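PDB 3OTT: Two-component system sensor histidine kinase from Bacteroides thetaiotaomicron, which probably senses saccharides through the extracellular region described here, passing the signal to the histidine kinase and DNA-binding parts of the whole protein to regulate transcription. Local coordinates for residues T63-G68 with G83-N88; Y75-T80 with E95-D100; Q385-T390 with H447-S452. All coordinates share one frame; numbering follows the deposited sequence. Where two conformers were deposited one is given.

Contact 1. Residues T63-G68 with G83-N88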
loop_
_atom_site.group_PDB
_atom_site.type_symbol
_atom_site.label_atom_id
_atom_site.label_comp_id
_atom_site.label_asym_id
_atom_site.label_seq_id
_atom_site.Cartn_x
_atom_site.Cartn_y
_atom_site.Cartn_z
ATOM N N THR B 63 3.503 -25.948 30.483
ATOM C CA THR B 63 3.766 -27.027 29.561
ATOM C C THR B 63 4.669 -26.501 28.483
ATOM O O THR B 63 4.825 -25.288 28.329
ATOM C CB THR B 63 2.432 -27.619 28.991
ATOM O OG1 THR B 63 2.681 -28.832 28.301
ATOM C CG2 THR B 63 1.666 -26.632 28.070
ATOM N N ARG B 64 5.313 -27.382 27.744
ATOM C CA ARG B 64 6.269 -26.935 26.756
ATOM C C ARG B 64 5.542 -26.399 25.519
ATOM O O ARG B 64 4.597 -27.009 25.031
ATOM C CB ARG B 64 7.261 -28.055 26.400
ATOM C CG ARG B 64 8.258 -27.700 25.291
ATOM C CD ARG B 64 9.258 -28.849 24.972
ATOM N NE ARG B 64 10.622 -28.338 24.797
ATOM C CZ ARG B 64 11.711 -28.889 25.349
ATOM N NH1 ARG B 64 11.643 -30.028 26.071
ATOM N NH2 ARG B 64 12.879 -28.319 25.153
ATOM N N ILE B 65 6.017 -25.270 25.008
ATOM C CA ILE B 65 5.472 -24.656 23.837
ATOM C C ILE B 65 6.417 -24.937 22.655
ATOM O O ILE B 65 7.624 -24.731 22.771
ATOM C CB ILE B 65 5.435 -23.120 24.018
ATOM C CG1 ILE B 65 4.805 -22.719 25.366
ATOM C CG2 ILE B 65 4.709 -22.392 22.829
ATOM C CD1 ILE B 65 3.369 -23.111 25.489
ATOM N N TYR B 66 5.895 -25.361 21.510
ATOM C CA TYR B 66 6.807 -25.665 20.386
ATOM C C TYR B 66 6.803 -24.625 19.300
ATOM O O TYR B 66 7.753 -24.548 18.520
ATOM C CB TYR B 66 6.474 -27.025 19.799
ATOM C CG TYR B 66 6.677 -28.147 20.795
ATOM C CD1 TYR B 66 7.922 -28.804 20.897
ATOM C CD2 TYR B 66 5.600 -28.580 21.613
ATOM C CE1 TYR B 66 8.123 -29.857 21.815
ATOM C CE2 TYR B 66 5.790 -29.655 22.585
ATOM C CZ TYR B 66 7.060 -30.262 22.669
ATOM O OH TYR B 66 7.249 -31.293 23.542
ATOM N N CYS B 67 5.727 -23.842 19.232
ATOM C CA CYS B 67 5.530 -22.917 18.148
ATOM C C CYS B 67 4.333 -22.072 18.542
ATOM O O CYS B 67 3.609 -22.453 19.460
ATOM C CB CYS B 67 5.217 -23.670 16.851
ATOM S SG CYS B 67 3.637 -24.538 16.898
ATOM N N GLY B 68 4.138 -20.957 17.848
ATOM C CA GLY B 68 2.993 -20.101 18.077
ATOM C C GLY B 68 2.714 -19.203 16.903
ATOM O O GLY B 68 3.598 -18.964 16.119
ATOM N N GLY B 83 -1.868 -30.247 22.378
ATOM C CA GLY B 83 -2.534 -29.784 21.194
ATOM C C GLY B 83 -2.206 -28.345 20.966
ATOM O O GLY B 83 -1.100 -27.986 20.533
ATOM N N ILE B 84 -3.193 -27.526 21.235
ATOM C CA ILE B 84 -3.064 -26.119 21.046
ATOM C C ILE B 84 -3.594 -25.427 22.247
ATOM O O ILE B 84 -4.715 -25.621 22.636
ATOM C CB ILE B 84 -3.798 -25.646 19.797
ATOM C CG1 ILE B 84 -3.079 -26.200 18.570
ATOM C CG2 ILE B 84 -3.910 -24.108 19.790
ATOM C CD1 ILE B 84 -3.575 -25.688 17.290
ATOM N N LEU B 85 -2.749 -24.608 22.829
ATOM C CA LEU B 85 -3.100 -23.830 23.965
ATOM C C LEU B 85 -3.394 -22.426 23.448
ATOM O O LEU B 85 -2.584 -21.845 22.712
ATOM C CB LEU B 85 -1.896 -23.851 24.880
ATOM C CG LEU B 85 -2.063 -23.297 26.275
ATOM C CD1 LEU B 85 -3.172 -24.064 27.087
ATOM C CD2 LEU B 85 -0.646 -23.349 26.926
ATOM N N VAL B 86 -4.587 -21.915 23.739
ATOM C CA VAL B 86 -4.990 -20.623 23.264
ATOM C C VAL B 86 -4.994 -19.533 24.373
ATOM O O VAL B 86 -5.756 -19.614 25.358
ATOM C CB VAL B 86 -6.338 -20.708 22.558
ATOM C CG1 VAL B 86 -6.828 -19.328 22.172
ATOM C CG2 VAL B 86 -6.216 -21.611 21.321
ATOM N N TYR B 87 -4.196 -18.490 24.191
ATOM C CA TYR B 87 -4.084 -17.490 25.224
ATOM C C TYR B 87 -4.605 -16.149 24.716
ATOM O O TYR B 87 -4.135 -15.616 23.699
ATOM C CB TYR B 87 -2.616 -17.403 25.732
ATOM C CG TYR B 87 -2.371 -16.326 26.775
ATOM C CD1 TYR B 87 -2.855 -16.465 28.108
ATOM C CD2 TYR B 87 -1.659 -15.200 26.460
ATOM C CE1 TYR B 87 -2.638 -15.464 29.075
ATOM C CE2 TYR B 87 -1.396 -14.190 27.429
ATOM C CZ TYR B 87 -1.896 -14.341 28.711
ATOM O OH TYR B 87 -1.638 -13.364 29.619
ATOM N N ASN B 88 -5.610 -15.620 25.389
ATOM C CA ASN B 88 -6.086 -14.265 25.047
ATOM C C ASN B 88 -5.203 -13.238 25.741
ATOM O O ASN B 88 -5.323 -13.042 26.910
ATOM C CB ASN B 88 -7.586 -14.088 25.387
ATOM C CG ASN B 88 -8.138 -12.720 24.973
ATOM O OD1 ASN B 88 -7.388 -11.764 24.822
ATOM N ND2 ASN B 88 -9.471 -12.628 24.797
#
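Apolar contact is all that passes directly between 63-68 and 83-88, and a single methyl, CD2 of Leu85, receives both partners. Thr63 meets it tip to tip, CG2 lying 4.2 Å from Leu85 CD2. Ile65 brings up CD1, 4.3 Å from Leu85 CD2. Leu85 reaches both because its CG stands anti to the backbone N (chi1 -170°), extending the side chain straight at the other segment. In Ile65 the bond to CB does not aim at Leu85; a bent chain (chi2 -64°) carries CD1 nearer. Thr80 touches Thr63 and Leu85 from the adjoining turn, and Met78 packs on Ile65, so the small patch is closed in by side chains of the chain that runs between the two segments.

The spacing follows from the fold. Strands 67-71, 75-79, 84-88 and 93-94 form one four-stranded antiparallel blade of the N-terminal beta-propeller, and 75-79 is inserted between the strands approached here. CA of Ile65 and CA of Leu85 accordingly stay 8.6 Å apart.

Hydrogen bonding is therefore indirect. Tyr66 N makes a probable hydrogen bond to Gly79 O on one side of strand 75-79, while Leu85 pairs through its backbone with Met78 on the other. The loop bearing Ile65 is also tied to the preceding blade: Ile65 O accepts from Ser25 OG, and the backbone of Ile65 bonds to Ser39.

Polar and aromatic groups lie at the periphery. Tyr66 makes a cation-pi contact with Arg106 and bonds through OH to Asp81. At the turn into the third strand, Thr80 OG1 bonds to the backbone N of Gly83, whose phi of 142° is a conformation readily adopted by glycine.

Contact 2. Residues Y75-T80 with E95-D100; sequences YLYMGT and EQPETD
Tyr75 presents a ring edge to Glu95, with OE1 of Glu95 close to the ring plane and 3.4 Å from CE1 of Tyr75. The two side chains cross at about a right angle, and ring and carboxylate planes are turned 66° apart. The carboxylate oxygen thus faces a ring C-H, consistent with a weak electrostatic attraction to the positive rim. The phenol does not bond to it: Tyr75 OH is 4.1 Å from Glu95 OE1 and is engaged instead by His372 NE2 of the second subunit. Glu95 OE1 has its own hydrogen bond from Asn88 ND2, which helps hold that oxygen beside the ring.

Conformation explains the reach on both sides. Tyr75 holds CG anti to its carbonyl carbon (chi1 -50°), directing the ring toward the other segment. Glu95 is extended beyond CG after an unusual first torsion (chi1 -95°), so that its tip spans the gap left by backbones whose CA atoms are 8.8 Å apart at Tyr75 and Glu95.

Strand 75-79 is the second of a four-stranded propeller blade, and 95-100 belongs to the connection from the outermost strand, 93-94, to the first strand of the next blade, 105-111. This connection continues along strand 84-88, pinned by Gln96, whose OE1 accepts from Val86 N and whose NE2 donates to Ile84 O.

Tyr77 makes the second, lighter touch. Its OH comes within 4.2 Å of Pro97 CG, the puckered ring atom, the side chains meeting at a slant. The bond to CB of Tyr77 is not aimed at the loop; its hydroxyl end comes nearer. Tyr75 CB lies in plane at one edge of the Tyr77 ring, and Val86 CG1 packs 3.7 Å from Tyr77 CE1.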
loop_
_atom_site.group_PDB
_atom_site.type_symbol
_atom_site.label_atom_id
_atom_site.label_comp_id
_atom_site.label_asym_id
_atom_site.label_seq_id
_atom_site.Cartn_x
_atom_site.Cartn_y
_atom_site.Cartn_z
ATOM N N TYR B 75 -5.216 -13.347 20.138
ATOM C CA TYR B 75 -4.844 -14.665 20.733
ATOM C C TYR B 75 -3.421 -15.098 20.416
ATOM O O TYR B 75 -2.877 -14.795 19.367
ATOM C CB TYR B 75 -5.784 -15.810 20.288
ATOM C CG TYR B 75 -7.267 -15.538 20.441
ATOM C CD1 TYR B 75 -7.898 -15.591 21.706
ATOM C CD2 TYR B 75 -8.052 -15.253 19.329
ATOM C CE1 TYR B 75 -9.263 -15.309 21.838
ATOM C CE2 TYR B 75 -9.425 -14.951 19.457
ATOM C CZ TYR B 75 -10.010 -14.988 20.695
ATOM O OH TYR B 75 -11.371 -14.732 20.735
ATOM N N LEU B 76 -2.816 -15.827 21.312
ATOM C CA LEU B 76 -1.602 -16.558 20.988
ATOM C C LEU B 76 -2.037 -18.011 20.921
ATOM O O LEU B 76 -2.507 -18.529 21.952
ATOM C CB LEU B 76 -0.512 -16.376 22.069
ATOM C CG LEU B 76 0.404 -15.143 22.082
ATOM C CD1 LEU B 76 -0.203 -13.905 21.487
ATOM C CD2 LEU B 76 0.849 -14.829 23.497
ATOM N N TYR B 77 -2.005 -18.599 19.719
ATOM C CA TYR B 77 -2.207 -20.032 19.503
ATOM C C TYR B 77 -0.831 -20.660 19.597
ATOM O O TYR B 77 0.083 -20.307 18.840
ATOM C CB TYR B 77 -2.820 -20.333 18.079
ATOM C CG TYR B 77 -4.329 -20.213 17.985
ATOM C CD1 TYR B 77 -5.005 -19.151 18.602
ATOM C CD2 TYR B 77 -5.070 -21.141 17.261
ATOM C CE1 TYR B 77 -6.414 -19.043 18.543
ATOM C CE2 TYR B 77 -6.459 -21.053 17.140
ATOM C CZ TYR B 77 -7.142 -20.006 17.799
ATOM O OH TYR B 77 -8.533 -19.924 17.708
ATOM N N MET B 78 -0.676 -21.611 20.493
ATOM C CA MET B 78 0.635 -22.187 20.774
ATOM C C MET B 78 0.581 -23.713 20.723
ATOM O O MET B 78 -0.314 -24.318 21.327
ATOM C CB MET B 78 1.074 -21.726 22.174
ATOM C CG MET B 78 1.140 -20.163 22.284
ATOM S SD MET B 78 1.561 -19.772 23.973
ATOM C CE MET B 78 0.001 -20.004 24.850
ATOM N N GLY B 79 1.537 -24.337 20.032
ATOM C CA GLY B 79 1.530 -25.779 19.957
ATOM C C GLY B 79 2.163 -26.436 21.155
ATOM O O GLY B 79 3.185 -25.972 21.611
ATOM N N THR B 80 1.577 -27.535 21.644
ATOM C CA THR B 80 2.002 -28.231 22.889
ATOM C C THR B 80 1.840 -29.747 22.649
ATOM O O THR B 80 1.332 -30.128 21.596
ATOM C CB THR B 80 1.098 -27.847 24.127
ATOM O OG1 THR B 80 -0.226 -28.313 23.911
ATOM C CG2 THR B 80 1.003 -26.323 24.378
ATOM N N GLU B 95 -8.360 -19.345 26.820
ATOM C CA GLU B 95 -9.705 -19.361 26.293
ATOM C C GLU B 95 -9.808 -20.434 25.296
ATOM O O GLU B 95 -9.646 -20.111 24.118
ATOM C CB GLU B 95 -10.037 -18.017 25.576
ATOM C CG GLU B 95 -10.762 -17.046 26.544
ATOM C CD GLU B 95 -11.010 -15.636 26.002
ATOM O OE1 GLU B 95 -11.004 -15.473 24.763
ATOM O OE2 GLU B 95 -11.250 -14.701 26.839
ATOM N N GLN B 96 -10.042 -21.688 25.710
ATOM C CA GLN B 96 -10.128 -22.802 24.725
ATOM C C GLN B 96 -11.392 -22.849 23.863
ATOM O O GLN B 96 -12.510 -22.955 24.384
ATOM C CB GLN B 96 -9.954 -24.228 25.320
ATOM C CG GLN B 96 -8.532 -24.677 25.770
ATOM C CD GLN B 96 -7.382 -24.527 24.704
ATOM O OE1 GLN B 96 -6.482 -23.659 24.859
ATOM N NE2 GLN B 96 -7.391 -25.385 23.668
ATOM N N PRO B 97 -11.196 -22.893 22.531
ATOM C CA PRO B 97 -12.201 -23.305 21.530
ATOM C C PRO B 97 -12.884 -24.622 21.895
ATOM O O PRO B 97 -12.328 -25.407 22.627
ATOM C CB PRO B 97 -11.351 -23.526 20.261
ATOM C CG PRO B 97 -10.162 -22.628 20.409
ATOM C CD PRO B 97 -9.858 -22.712 21.920
ATOM N N GLU B 98 -14.093 -24.868 21.396
ATOM C CA GLU B 98 -14.710 -26.146 21.625
ATOM C C GLU B 98 -13.973 -27.267 20.851
ATOM O O GLU B 98 -14.130 -28.430 21.180
ATOM C CB GLU B 98 -16.238 -26.120 21.357
ATOM C CG GLU B 98 -17.106 -26.007 22.684
ATOM C CD GLU B 98 -18.622 -26.450 22.563
ATOM O OE1 GLU B 98 -19.332 -26.112 21.565
ATOM O OE2 GLU B 98 -19.113 -27.134 23.504
ATOM N N THR B 99 -13.132 -26.916 19.882
ATOM C CA THR B 99 -12.501 -27.928 18.985
ATOM C C THR B 99 -11.509 -28.894 19.636
ATOM O O THR B 99 -10.585 -28.498 20.357
ATOM C CB THR B 99 -11.763 -27.273 17.791
ATOM O OG1 THR B 99 -12.562 -26.218 17.249
ATOM C CG2 THR B 99 -11.421 -28.336 16.680
ATOM N N ASP B 100 -11.693 -30.162 19.310
ATOM C CA ASP B 100 -10.734 -31.200 19.609
ATOM C C ASP B 100 -9.571 -31.110 18.637
ATOM O O ASP B 100 -9.700 -31.443 17.476
ATOM C CB ASP B 100 -11.412 -32.559 19.518
ATOM C CG ASP B 100 -10.572 -33.664 20.141
ATOM O OD1 ASP B 100 -9.352 -33.408 20.372
ATOM O OD2 ASP B 100 -11.128 -34.772 20.404
#

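Contact 3. Residues Q385-T390 with H447-S452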
loop_
_atom_site.group_PDB
_atom_site.type_symbol
_atom_site.label_atom_id
_atom_site.label_comp_id
_atom_site.label_asym_id
_atom_site.label_seq_id
_atom_site.Cartn_x
_atom_site.Cartn_y
_atom_site.Cartn_z
ATOM N N GLN B 385 2.340 33.063 6.932
ATOM C CA GLN B 385 1.620 32.460 5.829
ATOM C C GLN B 385 2.592 31.489 5.095
ATOM O O GLN B 385 3.762 31.799 4.855
ATOM C CB GLN B 385 1.118 33.542 4.876
ATOM C CG GLN B 385 0.084 34.578 5.428
ATOM C CD GLN B 385 -1.296 33.978 5.559
ATOM O OE1 GLN B 385 -1.843 33.414 4.600
ATOM N NE2 GLN B 385 -1.858 34.052 6.760
ATOM N N LEU B 386 2.069 30.331 4.706
ATOM C CA LEU B 386 2.856 29.285 4.119
ATOM C C LEU B 386 2.833 29.439 2.565
ATOM O O LEU B 386 1.758 29.401 1.976
ATOM C CB LEU B 386 2.246 27.949 4.533
ATOM C CG LEU B 386 3.122 26.679 4.403
ATOM C CD1 LEU B 386 3.173 26.197 3.033
ATOM C CD2 LEU B 386 4.546 26.887 4.903
ATOM N N TRP B 387 3.999 29.620 1.947
ATOM C CA TRP B 387 4.084 29.677 0.497
ATOM C C TRP B 387 4.864 28.485 -0.141
ATOM O O TRP B 387 5.806 27.980 0.457
ATOM C CB TRP B 387 4.756 30.941 0.051
ATOM C CG TRP B 387 4.017 32.226 0.480
ATOM C CD1 TRP B 387 4.185 32.887 1.642
ATOM C CD2 TRP B 387 3.096 33.003 -0.293
ATOM N NE1 TRP B 387 3.419 33.999 1.674
ATOM C CE2 TRP B 387 2.739 34.109 0.493
ATOM C CE3 TRP B 387 2.558 32.885 -1.578
ATOM C CZ2 TRP B 387 1.858 35.078 0.057
ATOM C CZ3 TRP B 387 1.691 33.830 -2.017
ATOM C CH2 TRP B 387 1.336 34.924 -1.202
ATOM N N ILE B 388 4.476 28.047 -1.344
ATOM C CA ILE B 388 5.252 27.001 -2.003
ATOM C C ILE B 388 5.581 27.459 -3.431
ATOM O O ILE B 388 4.755 28.164 -4.076
ATOM C CB ILE B 388 4.572 25.596 -1.953
ATOM C CG1 ILE B 388 3.190 25.680 -2.562
ATOM C CG2 ILE B 388 4.433 25.020 -0.445
ATOM C CD1 ILE B 388 2.673 24.294 -3.038
ATOM N N ALA B 389 6.776 27.100 -3.902
ATOM C CA ALA B 389 7.107 27.370 -5.273
ATOM C C ALA B 389 7.061 26.038 -5.985
ATOM O O ALA B 389 7.580 25.007 -5.455
ATOM C CB ALA B 389 8.530 28.033 -5.394
ATOM N N THR B 390 6.438 26.052 -7.169
ATOM C CA THR B 390 6.257 24.840 -7.967
ATOM C C THR B 390 6.402 25.119 -9.470
ATOM O O THR B 390 6.515 26.295 -9.860
ATOM C CB THR B 390 4.837 24.191 -7.766
ATOM O OG1 THR B 390 3.873 24.858 -8.574
ATOM C CG2 THR B 390 4.379 24.101 -6.294
ATOM N N HIS B 447 0.576 41.940 0.047
ATOM C CA HIS B 447 -0.869 42.181 0.339
ATOM C C HIS B 447 -1.724 42.433 -0.882
ATOM O O HIS B 447 -2.825 41.911 -0.963
ATOM C CB HIS B 447 -1.102 43.217 1.443
ATOM C CG HIS B 447 -0.637 42.724 2.786
ATOM N ND1 HIS B 447 -0.175 43.557 3.787
ATOM C CD2 HIS B 447 -0.528 41.460 3.271
ATOM C CE1 HIS B 447 0.180 42.827 4.836
ATOM N NE2 HIS B 447 -0.020 41.549 4.545
ATOM N N LYS B 448 -1.220 43.196 -1.851
ATOM C CA LYS B 448 -1.968 43.365 -3.081
ATOM C C LYS B 448 -2.099 42.035 -3.842
ATOM O O LYS B 448 -3.153 41.685 -4.341
ATOM C CB LYS B 448 -1.387 44.523 -3.927
ATOM C CG LYS B 448 -2.054 45.821 -3.588
ATOM C CD LYS B 448 -1.219 47.048 -3.876
ATOM C CE LYS B 448 -0.951 47.237 -5.375
ATOM N NZ LYS B 448 -0.932 48.710 -5.645
ATOM N N LEU B 449 -1.052 41.234 -3.884
ATOM C CA LEU B 449 -1.260 39.958 -4.532
ATOM C C LEU B 449 -2.372 39.162 -3.808
ATOM O O LEU B 449 -3.306 38.659 -4.465
ATOM C CB LEU B 449 0.042 39.169 -4.580
ATOM C CG LEU B 449 -0.038 37.766 -5.135
ATOM C CD1 LEU B 449 -0.306 37.814 -6.628
ATOM C CD2 LEU B 449 1.242 37.003 -4.772
ATOM N N MET B 450 -2.283 39.053 -2.475
ATOM C CA MET B 450 -3.267 38.276 -1.692
ATOM C C MET B 450 -4.698 38.753 -1.885
ATOM O O MET B 450 -5.664 37.943 -1.878
ATOM C CB MET B 450 -2.917 38.299 -0.202
ATOM C CG MET B 450 -1.782 37.363 0.134
ATOM S SD MET B 450 -1.120 37.442 1.799
ATOM C CE MET B 450 -2.555 37.247 2.868
ATOM N N GLN B 451 -4.838 40.062 -2.090
ATOM C CA GLN B 451 -6.162 40.637 -2.233
ATOM C C GLN B 451 -6.619 40.689 -3.680
ATOM O O GLN B 451 -7.780 40.911 -3.936
ATOM C CB GLN B 451 -6.272 42.021 -1.539
ATOM C CG GLN B 451 -5.763 42.034 -0.100
ATOM C CD GLN B 451 -6.676 41.305 0.915
ATOM O OE1 GLN B 451 -7.778 41.797 1.250
ATOM N NE2 GLN B 451 -6.198 40.163 1.450
ATOM N N SER B 452 -5.719 40.465 -4.620
ATOM C CA SER B 452 -6.093 40.513 -6.038
ATOM C C SER B 452 -7.181 39.522 -6.476
ATOM O O SER B 452 -7.301 38.408 -5.995
ATOM C CB SER B 452 -4.887 40.337 -6.969
ATOM O OG SER B 452 -5.342 40.275 -8.325
#
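The indole of Trp387 meets the helix with the outer corner of its six-membered ring, obliquely, with Leu449 and Met450 coming from opposite sides of the ring plane. CH2 of Trp387 lies 4.1 Å from Leu449 CD2 and 4.2 Å from Met450 CG. On the Met450 side the sulfur follows, SD being 4.2 Å from Trp387 CZ2. This is a Met-aromatic contact: Met450 SD stands 5.5 Å from the centroid of the six-membered ring, 72° off its normal. The five-membered part is held elsewhere, NE1 donating to Asp381 OD2.

The contact joins neighbouring blades of the second beta-propeller. Strand 386-390 is the second strand of one blade; the short helix 446-451 is inserted in the next, between its strands 441-445 and 457-463. Tyr407 and Ile409 of strand 403-410, the outermost of the blade that holds Trp387, also pack on Leu449, so the helix rests on the seam between blades.

Trp387 and Leu449 lie alongside with their ends pointing opposite ways. Met450 instead crosses the indole at a slant, and a bend at its end (chi3 53°) carries the terminal methyl round to Gln385. There CE of Met450 lies 4.3 Å from Gln385 OE1, a plain van der Waals approach on the same side of the indole plane as the sulfur. That amide oxygen has its polar partner in Arg396, through NH1. Asp381 fastens this end of the strand twice, since its OD1 takes Gln385 N while its OD2 takes the indole.

The helix supplies both side chains from successive residues near its C-terminal end. Beyond them Gln451 N bonds to His447 O at 3.0 Å, and Ser452, the first residue to leave helical geometry, still directs its N to Leu449 O, 3.0 Å away.

From the N terminus, the chain opens contact 1 at 63-68, then contact 2 at 75-80, before 83-88 closes the first and 95-100 the second: the two loops cross. Both belong to one blade of the N-terminal propeller, with centres about 7 Å apart. Leu76 N and Tyr87 O, 2.7 Å apart in a probable hydrogen bond, join their strands directly. Contact 1 joins the blade's entry loop to its third strand, across the second; contact 2 ties the second strand, 75-79, to the exit toward the next blade. Contact 3 follows in series, closing a 56-residue excursion between neighbouring blades of the second propeller, its centre about 63 Å from either other centre.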